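Local coordinates for protein NAD-dependent formate dehydrogenase gamma subunit (Cupriavidus necator, PDB 6VW7) that carries one [2Fe-2S] cluster in a thioredoxin-like domain and probably relays electrons as part of an NAD-dependent formate dehydrogenase, at residues A[79-84]-A[118-123]; A[15-20]-A[36-41]; A[84-89]-A[136-141]. One frame throughout, in Å; residues are numbered along the deposited sequence.

Interaction 1: residues A[79-84]-A[118-123]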
loop_
_atom_site.group_PDB
_atom_site.type_symbol
_atom_site.label_atom_id
_atom_site.label_comp_id
_atom_site.label_asym_id
_atom_site.label_seq_id
_atom_site.Cartn_x
_atom_site.Cartn_y
_atom_site.Cartn_z
ATOM N N ALA A 79 4.574 -23.612 10.132
ATOM C CA ALA A 79 5.073 -22.608 11.056
ATOM C C ALA A 79 4.630 -22.979 12.467
ATOM O O ALA A 79 3.890 -23.939 12.673
ATOM C CB ALA A 79 4.574 -21.220 10.663
ATOM N N GLY A 80 5.075 -22.212 13.458
ATOM C CA GLY A 80 4.556 -22.390 14.805
ATOM C C GLY A 80 3.091 -22.018 14.866
ATOM O O GLY A 80 2.507 -21.700 13.827
ATOM N N ARG A 81 2.482 -22.048 16.059
ATOM C CA ARG A 81 1.056 -21.737 16.165
ATOM C C ARG A 81 0.753 -20.335 15.638
ATOM O O ARG A 81 -0.253 -20.133 14.947
ATOM C CB ARG A 81 0.588 -21.882 17.618
ATOM C CG ARG A 81 -0.892 -22.325 17.826
ATOM C CD ARG A 81 -1.857 -21.497 16.981
ATOM N NE ARG A 81 -3.252 -21.497 17.407
ATOM C CZ ARG A 81 -4.204 -20.793 16.794
ATOM N NH1 ARG A 81 -3.905 -20.048 15.732
ATOM N NH2 ARG A 81 -5.453 -20.834 17.238
ATOM N N HIS A 82 1.608 -19.357 15.945
ATOM C CA HIS A 82 1.399 -17.973 15.529
ATOM C C HIS A 82 2.612 -17.469 14.756
ATOM O O HIS A 82 3.752 -17.646 15.199
ATOM C CB HIS A 82 1.152 -17.075 16.739
ATOM C CG HIS A 82 0.003 -17.514 17.586
ATOM N ND1 HIS A 82 -1.308 -17.311 17.217
ATOM C CD2 HIS A 82 -0.033 -18.146 18.782
ATOM C CE1 HIS A 82 -2.104 -17.808 18.145
ATOM N NE2 HIS A 82 -1.356 -18.321 19.106
ATOM N N VAL A 83 2.366 -16.846 13.606
ATOM C CA VAL A 83 3.401 -16.165 12.839
ATOM C C VAL A 83 3.329 -14.689 13.203
ATOM O O VAL A 83 2.346 -14.005 12.890
ATOM C CB VAL A 83 3.235 -16.365 11.325
ATOM C CG1 VAL A 83 4.309 -15.582 10.585
ATOM C CG2 VAL A 83 3.312 -17.831 10.965
ATOM N N VAL A 84 4.362 -14.206 13.873
ATOM C CA VAL A 84 4.471 -12.807 14.266
ATOM C C VAL A 84 5.404 -12.133 13.266
ATOM O O VAL A 84 6.586 -12.478 13.202
ATOM C CB VAL A 84 5.009 -12.668 15.697
ATOM C CG1 VAL A 84 5.148 -11.198 16.069
ATOM C CG2 VAL A 84 4.106 -13.387 16.673
ATOM N N ASP A 118 9.143 -23.760 22.242
ATOM C CA ASP A 118 7.832 -24.319 22.557
ATOM C C ASP A 118 6.888 -24.340 21.357
ATOM O O ASP A 118 5.710 -24.678 21.522
ATOM C CB ASP A 118 7.186 -23.551 23.718
ATOM C CG ASP A 118 6.763 -22.138 23.336
ATOM O OD1 ASP A 118 7.309 -21.577 22.361
ATOM O OD2 ASP A 118 5.885 -21.579 24.028
ATOM N N GLY A 119 7.367 -23.970 20.167
ATOM C CA GLY A 119 6.568 -24.010 18.955
ATOM C C GLY A 119 5.398 -23.052 18.882
ATOM O O GLY A 119 4.548 -23.205 17.995
ATOM N N GLN A 120 5.318 -22.063 19.772
ATOM C CA GLN A 120 4.153 -21.184 19.807
ATOM C C GLN A 120 4.251 -20.017 18.831
ATOM O O GLN A 120 3.225 -19.579 18.292
ATOM C CB GLN A 120 3.943 -20.642 21.225
ATOM C CG GLN A 120 3.348 -21.668 22.178
ATOM C CD GLN A 120 2.152 -22.379 21.583
ATOM O OE1 GLN A 120 1.105 -21.772 21.353
ATOM N NE2 GLN A 120 2.309 -23.670 21.308
ATOM N N VAL A 121 5.453 -19.512 18.572
ATOM C CA VAL A 121 5.635 -18.311 17.769
ATOM C C VAL A 121 6.686 -18.578 16.703
ATOM O O VAL A 121 7.757 -19.120 16.999
ATOM C CB VAL A 121 6.046 -17.103 18.635
ATOM C CG1 VAL A 121 6.528 -15.935 17.753
ATOM C CG2 VAL A 121 4.891 -16.661 19.508
ATOM N N THR A 122 6.373 -18.209 15.464
ATOM C CA THR A 122 7.357 -18.092 14.392
ATOM C C THR A 122 7.576 -16.608 14.122
ATOM O O THR A 122 6.620 -15.878 13.837
ATOM C CB THR A 122 6.891 -18.807 13.120
ATOM O OG1 THR A 122 6.873 -20.224 13.345
ATOM C CG2 THR A 122 7.817 -18.494 11.954
ATOM N N LEU A 123 8.829 -16.172 14.214
ATOM C CA LEU A 123 9.204 -14.774 14.027
ATOM C C LEU A 123 9.641 -14.557 12.580
ATOM O O LEU A 123 10.573 -15.216 12.107
ATOM C CB LEU A 123 10.324 -14.399 14.993
ATOM C CG LEU A 123 10.804 -12.950 14.988
ATOM C CD1 LEU A 123 9.674 -12.040 15.418
ATOM C CD2 LEU A 123 11.995 -12.826 15.918
#
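His82 reaches both flanking residues of Val121: its N gives a bond to Gln120 O, and its O receives Thr122 N at 2.7 Å. Thr122 O then takes Val84 N at 2.8 Å, so the backbone of Thr122 is held through both its N-H and its carbonyl. These bonds join strand 82-84 to strand 121-123, which runs parallel to it at a closest axis distance of 4.6 Å. Closely spaced CA-H...O contacts, such as Val121 CA to His82 O, fill in between them.

Before the strands proper, the two loops are tied as well. Thr122 OG1 accepts Gly80 N at 2.7 Å in a nearly straight bond (167° at the hydrogen), and the same hydroxyl is hydrogen-bonded to Thr115 OG1. With chi1 at -68°, OG1 lies beside its own backbone N, on the face shared with Val83, and from there meets the incoming loop. Arg81 N adds a bond to Gly119 O, lying in the carbonyl plane. The lack of a side chain lets Gly80 CA pass close to Gly119 O, and Gly119 has a positive phi, which favours glycine.

Apolar contact lies on the face of His82, Val84, Val121 and Leu123, where CG2 of Val84 touches CG1 of Val121 at 3.7 Å, two beta-branched side chains that favour extended backbone. Toward the exposed end, Gln120 folds back at chi2 to bring OE1 beside Arg81 CB (3.8 Å), with its amide plane turned 72° from the guanidinium.

Helix 150-160 packs on His82 and Val84, helix 97-108 on Val121 and Leu123. Strands 82-87 and 121-126, parallel neighbours connected through helix 97-108 on one face, make a right-handed beta-alpha-beta crossover of the thioredoxin-like fold, with the short strand 114-115 also in the connection.

Interaction 2: residues A[15-20]-A[36-41]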
loop_
_atom_site.group_PDB
_atom_site.type_symbol
_atom_site.label_atom_id
_atom_site.label_comp_id
_atom_site.label_asym_id
_atom_site.label_seq_id
_atom_site.Cartn_x
_atom_site.Cartn_y
_atom_site.Cartn_z
ATOM N N THR A 15 -5.832 -35.368 0.047
ATOM C CA THR A 15 -7.045 -35.429 -0.770
ATOM C C THR A 15 -7.628 -34.039 -0.998
ATOM O O THR A 15 -8.031 -33.702 -2.115
ATOM C CB THR A 15 -8.101 -36.348 -0.127
ATOM O OG1 THR A 15 -7.527 -37.618 0.199
ATOM C CG2 THR A 15 -9.249 -36.588 -1.085
ATOM N N ARG A 16 -7.686 -33.216 0.049
ATOM C CA ARG A 16 -8.188 -31.860 -0.131
ATOM C C ARG A 16 -7.286 -31.053 -1.061
ATOM O O ARG A 16 -7.783 -30.229 -1.839
ATOM C CB ARG A 16 -8.344 -31.165 1.229
ATOM C CG ARG A 16 -9.553 -31.693 2.039
ATOM C CD ARG A 16 -10.408 -30.555 2.632
ATOM N NE ARG A 16 -10.100 -29.262 2.008
ATOM C CZ ARG A 16 -10.700 -28.115 2.325
ATOM N NH1 ARG A 16 -11.651 -28.092 3.256
ATOM N NH2 ARG A 16 -10.358 -26.998 1.698
ATOM N N ILE A 17 -5.969 -31.287 -1.014
ATOM C CA ILE A 17 -5.058 -30.579 -1.920
ATOM C C ILE A 17 -5.388 -30.897 -3.376
ATOM O O ILE A 17 -5.403 -30.003 -4.232
ATOM C CB ILE A 17 -3.592 -30.917 -1.591
ATOM C CG1 ILE A 17 -3.171 -30.259 -0.277
ATOM C CG2 ILE A 17 -2.656 -30.456 -2.724
ATOM C CD1 ILE A 17 -1.805 -30.748 0.248
ATOM N N ALA A 18 -5.678 -32.172 -3.675
ATOM C CA ALA A 18 -6.034 -32.541 -5.041
ATOM C C ALA A 18 -7.310 -31.834 -5.490
ATOM O O ALA A 18 -7.427 -31.420 -6.649
ATOM C CB ALA A 18 -6.195 -34.061 -5.142
ATOM N N ALA A 19 -8.283 -31.699 -4.589
ATOM C CA ALA A 19 -9.521 -31.002 -4.932
ATOM C C ALA A 19 -9.282 -29.512 -5.121
ATOM O O ALA A 19 -9.873 -28.889 -6.013
ATOM C CB ALA A 19 -10.572 -31.223 -3.845
ATOM N N ILE A 20 -8.485 -28.914 -4.237
ATOM C CA ILE A 20 -8.144 -27.502 -4.374
ATOM C C ILE A 20 -7.552 -27.231 -5.754
ATOM O O ILE A 20 -7.918 -26.261 -6.440
ATOM C CB ILE A 20 -7.167 -27.081 -3.259
ATOM C CG1 ILE A 20 -7.881 -26.946 -1.903
ATOM C CG2 ILE A 20 -6.413 -25.807 -3.653
ATOM C CD1 ILE A 20 -6.898 -26.855 -0.731
ATOM N N HIS A 36 -1.739 -20.301 -2.694
ATOM C CA HIS A 36 -2.395 -19.600 -1.589
ATOM C C HIS A 36 -3.450 -20.474 -0.905
ATOM O O HIS A 36 -3.532 -20.521 0.329
ATOM C CB HIS A 36 -3.039 -18.310 -2.093
ATOM C CG HIS A 36 -2.071 -17.172 -2.249
ATOM N ND1 HIS A 36 -1.278 -16.724 -1.214
ATOM C CD2 HIS A 36 -1.771 -16.396 -3.318
ATOM C CE1 HIS A 36 -0.543 -15.708 -1.634
ATOM N NE2 HIS A 36 -0.813 -15.498 -2.911
ATOM N N GLU A 37 -4.299 -21.138 -1.686
ATOM C CA GLU A 37 -5.374 -21.919 -1.065
ATOM C C GLU A 37 -4.825 -23.119 -0.294
ATOM O O GLU A 37 -5.328 -23.447 0.786
ATOM C CB GLU A 37 -6.383 -22.385 -2.118
ATOM C CG GLU A 37 -7.602 -23.149 -1.544
ATOM C CD GLU A 37 -8.537 -22.283 -0.694
ATOM O OE1 GLU A 37 -8.298 -21.057 -0.573
ATOM O OE2 GLU A 37 -9.521 -22.840 -0.143
ATOM N N ILE A 38 -3.794 -23.780 -0.829
ATOM C CA ILE A 38 -3.130 -24.861 -0.099
ATOM C C ILE A 38 -2.537 -24.340 1.207
ATOM O O ILE A 38 -2.792 -24.886 2.283
ATOM C CB ILE A 38 -2.049 -25.530 -0.972
ATOM C CG1 ILE A 38 -2.669 -26.149 -2.228
ATOM C CG2 ILE A 38 -1.329 -26.605 -0.159
ATOM C CD1 ILE A 38 -1.635 -26.730 -3.227
ATOM N N GLN A 39 -1.738 -23.270 1.134
ATOM C CA GLN A 39 -1.147 -22.703 2.345
ATOM C C GLN A 39 -2.218 -22.204 3.315
ATOM O O GLN A 39 -2.074 -22.351 4.534
ATOM C CB GLN A 39 -0.169 -21.571 1.988
ATOM C CG GLN A 39 0.508 -20.930 3.206
ATOM C CD GLN A 39 1.886 -20.381 2.898
ATOM O OE1 GLN A 39 2.737 -21.085 2.346
ATOM N NE2 GLN A 39 2.120 -19.119 3.257
ATOM N N ASP A 40 -3.280 -21.575 2.795
ATOM C CA ASP A 40 -4.325 -21.044 3.671
ATOM C C ASP A 40 -5.035 -22.157 4.430
ATOM O O ASP A 40 -5.407 -21.980 5.593
ATOM C CB ASP A 40 -5.338 -20.219 2.870
ATOM C CG ASP A 40 -4.761 -18.878 2.387
ATOM O OD1 ASP A 40 -3.623 -18.542 2.783
ATOM O OD2 ASP A 40 -5.435 -18.175 1.599
ATOM N N THR A 41 -5.241 -23.309 3.789
ATOM C CA THR A 41 -6.005 -24.376 4.423
ATOM C C THR A 41 -5.134 -25.393 5.158
ATOM O O THR A 41 -5.565 -25.927 6.186
ATOM C CB THR A 41 -6.885 -25.093 3.387
ATOM O OG1 THR A 41 -6.075 -25.651 2.345
ATOM C CG2 THR A 41 -7.898 -24.121 2.770
#
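Glu37 O is gripped by two donors from Thr41, one turn further along its helix: the hydroxyl OG1 at 2.8 Å and the backbone N at 3.0 Å, reaching the carbonyl from opposite faces of its plane. Thr41 holds OG1 between its own N and carbonyl carbon (chi1 59°), which turns the hydroxyl back onto the helix. Thr41 OG1 thus has a partner within its own helix, although Ile20 CD1 of the facing helix lies 3.4 Å from it.

The rest of the contact is apolar. Ile20 CG2 meets CG of Glu37 at 3.6 Å, using the aliphatic part of that side chain, and also approaches Ile38 CG1. Ile17 and Ile38 cross at about a right angle, CG2 of Ile17 touching CD1 of Ile38 at 3.9 Å; branched aliphatic residues fill this buried side well. On the solvent side Arg16 NH2 lies 3.9 Å from Thr41 CG2; the same NH2 is 4.6 Å from Glu37 OE2, not in contact, though opposite charges may still attract.

The segments of helices 14-24 and 31-42 run roughly antiparallel, at 149° with axes 10.0 Å apart: an antiparallel helix pair of the helical N-terminal region, away from the cluster.

Interaction 3: residues A[84-89]-A[136-141]. With FES (Fe2/s2 (inorganic) cluster), chain E.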
loop_
_atom_site.group_PDB
_atom_site.type_symbol
_atom_site.label_atom_id
_atom_site.label_comp_id
_atom_site.label_asym_id
_atom_site.label_seq_id
_atom_site.Cartn_x
_atom_site.Cartn_y
_atom_site.Cartn_z
ATOM N N VAL A 84 4.362 -14.206 13.873
ATOM C CA VAL A 84 4.471 -12.807 14.266
ATOM C C VAL A 84 5.404 -12.133 13.266
ATOM O O VAL A 84 6.586 -12.478 13.202
ATOM C CB VAL A 84 5.009 -12.668 15.697
ATOM C CG1 VAL A 84 5.148 -11.198 16.069
ATOM C CG2 VAL A 84 4.106 -13.387 16.673
ATOM N N GLN A 85 4.869 -11.206 12.459
ATOM C CA GLN A 85 5.647 -10.443 11.480
ATOM C C GLN A 85 5.985 -9.078 12.058
ATOM O O GLN A 85 5.082 -8.334 12.455
ATOM C CB GLN A 85 4.886 -10.265 10.163
ATOM C CG GLN A 85 4.464 -11.568 9.507
ATOM C CD GLN A 85 3.597 -11.331 8.287
ATOM O OE1 GLN A 85 4.079 -10.866 7.268
ATOM N NE2 GLN A 85 2.319 -11.662 8.385
ATOM N N VAL A 86 7.275 -8.751 12.090
ATOM C CA VAL A 86 7.775 -7.462 12.562
ATOM C C VAL A 86 8.260 -6.668 11.351
ATOM O O VAL A 86 9.139 -7.124 10.607
ATOM C CB VAL A 86 8.904 -7.645 13.590
ATOM C CG1 VAL A 86 9.447 -6.286 14.064
ATOM C CG2 VAL A 86 8.423 -8.515 14.758
ATOM N N CYS A 87 7.700 -5.478 11.155
ATOM C CA CYS A 87 8.103 -4.668 10.014
ATOM C C CYS A 87 9.524 -4.151 10.194
ATOM O O CYS A 87 9.887 -3.663 11.268
ATOM C CB CYS A 87 7.152 -3.496 9.798
ATOM S SG CYS A 87 7.675 -2.546 8.341
ATOM N N ARG A 88 10.329 -4.289 9.139
ATOM C CA ARG A 88 11.727 -3.891 9.131
ATOM C C ARG A 88 12.014 -2.741 8.178
ATOM O O ARG A 88 13.181 -2.369 8.010
ATOM C CB ARG A 88 12.610 -5.087 8.764
ATOM C CG ARG A 88 12.711 -6.194 9.817
ATOM C CD ARG A 88 13.920 -7.058 9.461
ATOM N NE ARG A 88 15.110 -6.225 9.266
ATOM C CZ ARG A 88 16.026 -6.426 8.314
ATOM N NH1 ARG A 88 15.910 -7.444 7.464
ATOM N NH2 ARG A 88 17.067 -5.604 8.213
ATOM N N ALA A 89 10.994 -2.184 7.534
ATOM C CA ALA A 89 11.183 -1.208 6.473
ATOM C C ALA A 89 11.312 0.208 7.047
ATOM O O ALA A 89 11.210 0.431 8.258
ATOM C CB ALA A 89 10.041 -1.300 5.463
ATOM N N PRO A 136 6.270 1.418 15.343
ATOM C CA PRO A 136 6.626 0.175 14.649
ATOM C C PRO A 136 5.431 -0.782 14.561
ATOM O O PRO A 136 4.627 -0.878 15.501
ATOM C CB PRO A 136 7.739 -0.419 15.523
ATOM C CG PRO A 136 8.284 0.742 16.280
ATOM C CD PRO A 136 7.108 1.634 16.533
ATOM N N ALA A 137 5.294 -1.438 13.413
ATOM C CA ALA A 137 4.115 -2.227 13.110
ATOM C C ALA A 137 4.430 -3.711 13.238
ATOM O O ALA A 137 5.542 -4.155 12.931
ATOM C CB ALA A 137 3.603 -1.908 11.705
ATOM N N VAL A 138 3.443 -4.470 13.716
ATOM C CA VAL A 138 3.525 -5.920 13.852
ATOM C C VAL A 138 2.195 -6.508 13.402
ATOM O O VAL A 138 1.134 -5.939 13.674
ATOM C CB VAL A 138 3.853 -6.340 15.304
ATOM C CG1 VAL A 138 3.708 -7.853 15.486
ATOM C CG2 VAL A 138 5.271 -5.906 15.676
ATOM N N MET A 139 2.253 -7.634 12.698
ATOM C CA MET A 139 1.065 -8.397 12.342
ATOM C C MET A 139 1.177 -9.809 12.903
ATOM O O MET A 139 2.212 -10.463 12.741
ATOM C CB MET A 139 0.875 -8.461 10.820
ATOM C CG MET A 139 -0.465 -9.126 10.390
ATOM S SD MET A 139 -0.750 -8.890 8.615
ATOM C CE MET A 139 -2.115 -7.753 8.624
ATOM N N VAL A 140 0.114 -10.278 13.551
ATOM C CA VAL A 140 0.032 -11.650 14.043
ATOM C C VAL A 140 -1.170 -12.293 13.370
ATOM O O VAL A 140 -2.319 -11.910 13.630
ATOM C CB VAL A 140 -0.080 -11.726 15.569
ATOM C CG1 VAL A 140 -0.007 -13.182 16.008
ATOM C CG2 VAL A 140 1.023 -10.905 16.222
ATOM N N GLY A 141 -0.904 -13.261 12.500
ATOM C CA GLY A 141 -1.929 -13.800 11.644
ATOM C C GLY A 141 -2.362 -12.701 10.703
ATOM O O GLY A 141 -1.621 -12.319 9.795
HETATM FE FE1 FES E . 6.527 -0.459 8.542
HETATM FE FE2 FES E . 5.260 0.683 6.452
HETATM S S1 FES E . 4.336 -0.432 8.155
HETATM S S2 FES E . 7.436 0.802 7.010
HETATM O O HOH W 1 1.320 -13.294 10.435
HETATM O O HOH W 2 8.010 -2.758 13.318
#
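Val84 and Val138 meet across the pair of antiparallel strands, CG1 to CG1 at 3.7 Å, the tight point on the packed face of the sheet. Val140 lies alongside Val84, pointing the same way; Val86, alongside Val138, is a looser neighbour. Such beta-branched, apolar side chains suit extended strands whose face is buried under helices. Behind them the backbones are firmly joined: Gln85 N to Met139 O at 2.8 Å and Met139 N to Gln85 O at 2.9 Å make a hydrogen-bonded pair, and Cys87 N continues the pattern to Ala137 O.

At the cluster end, Cys87 SG binds iron FE1 of the [2Fe-2S] cluster at 2.4 Å. With chi1 at -179° the sulfur stands anti to the backbone N, leading away from the strand toward the metal. SG also accepts Ala89 N in a bond of 167°, an N-H that would be expected to stabilise charge on the thiolate. The small side chain of Ala137 fits beside Cys87 CB and lets the cluster come near, its CB lying 3.9 Å from sulfide S1; Cys92 is a second cysteine ligand. Beyond the Cys87 N bond, water 2 donates to both Cys87 O and Ala137 O where the strands part.

The other face is more loosely joined and partly bridged by water. Gln85 and Met139 lie side by side, but NE2 of Gln85 comes no nearer to SD of Met139 than 4.1 Å. That NE2 instead donates to water 1 at 2.8 Å, which in turn donates to the carbonyl of exposed Gly141, whose positive phi favours glycine.

Strand 82-87 is flanked by 121-126 and 138-140. Leu100 of helix 97-108 packs on Val86 and Val138, helix 150-160 lies on Val84 and Val140, and Pro229 of the beta subunit touches Met139.

Interaction 2 comes first along the chain, closing before the others open, and belongs to the helical N-terminal region; its centre is 21 Å from that of interaction 1 and 26 Å from that of interaction 3, with no touching atoms. Interactions 1 and 3 have centres 13 Å apart, alternate in sequence and share Val84. They join strand 82-87 to its two neighbours in one mixed sheet, parallel 121-126 and antiparallel 138-140, and touch where Leu123 CD1 meets Val86 CG2. The central strand therefore runs from the loop-tied end in interaction 1 to Cys87, one of the cluster's cysteine ligands, in interaction 3, carrying the iron-sulfur site on the sheet's framework.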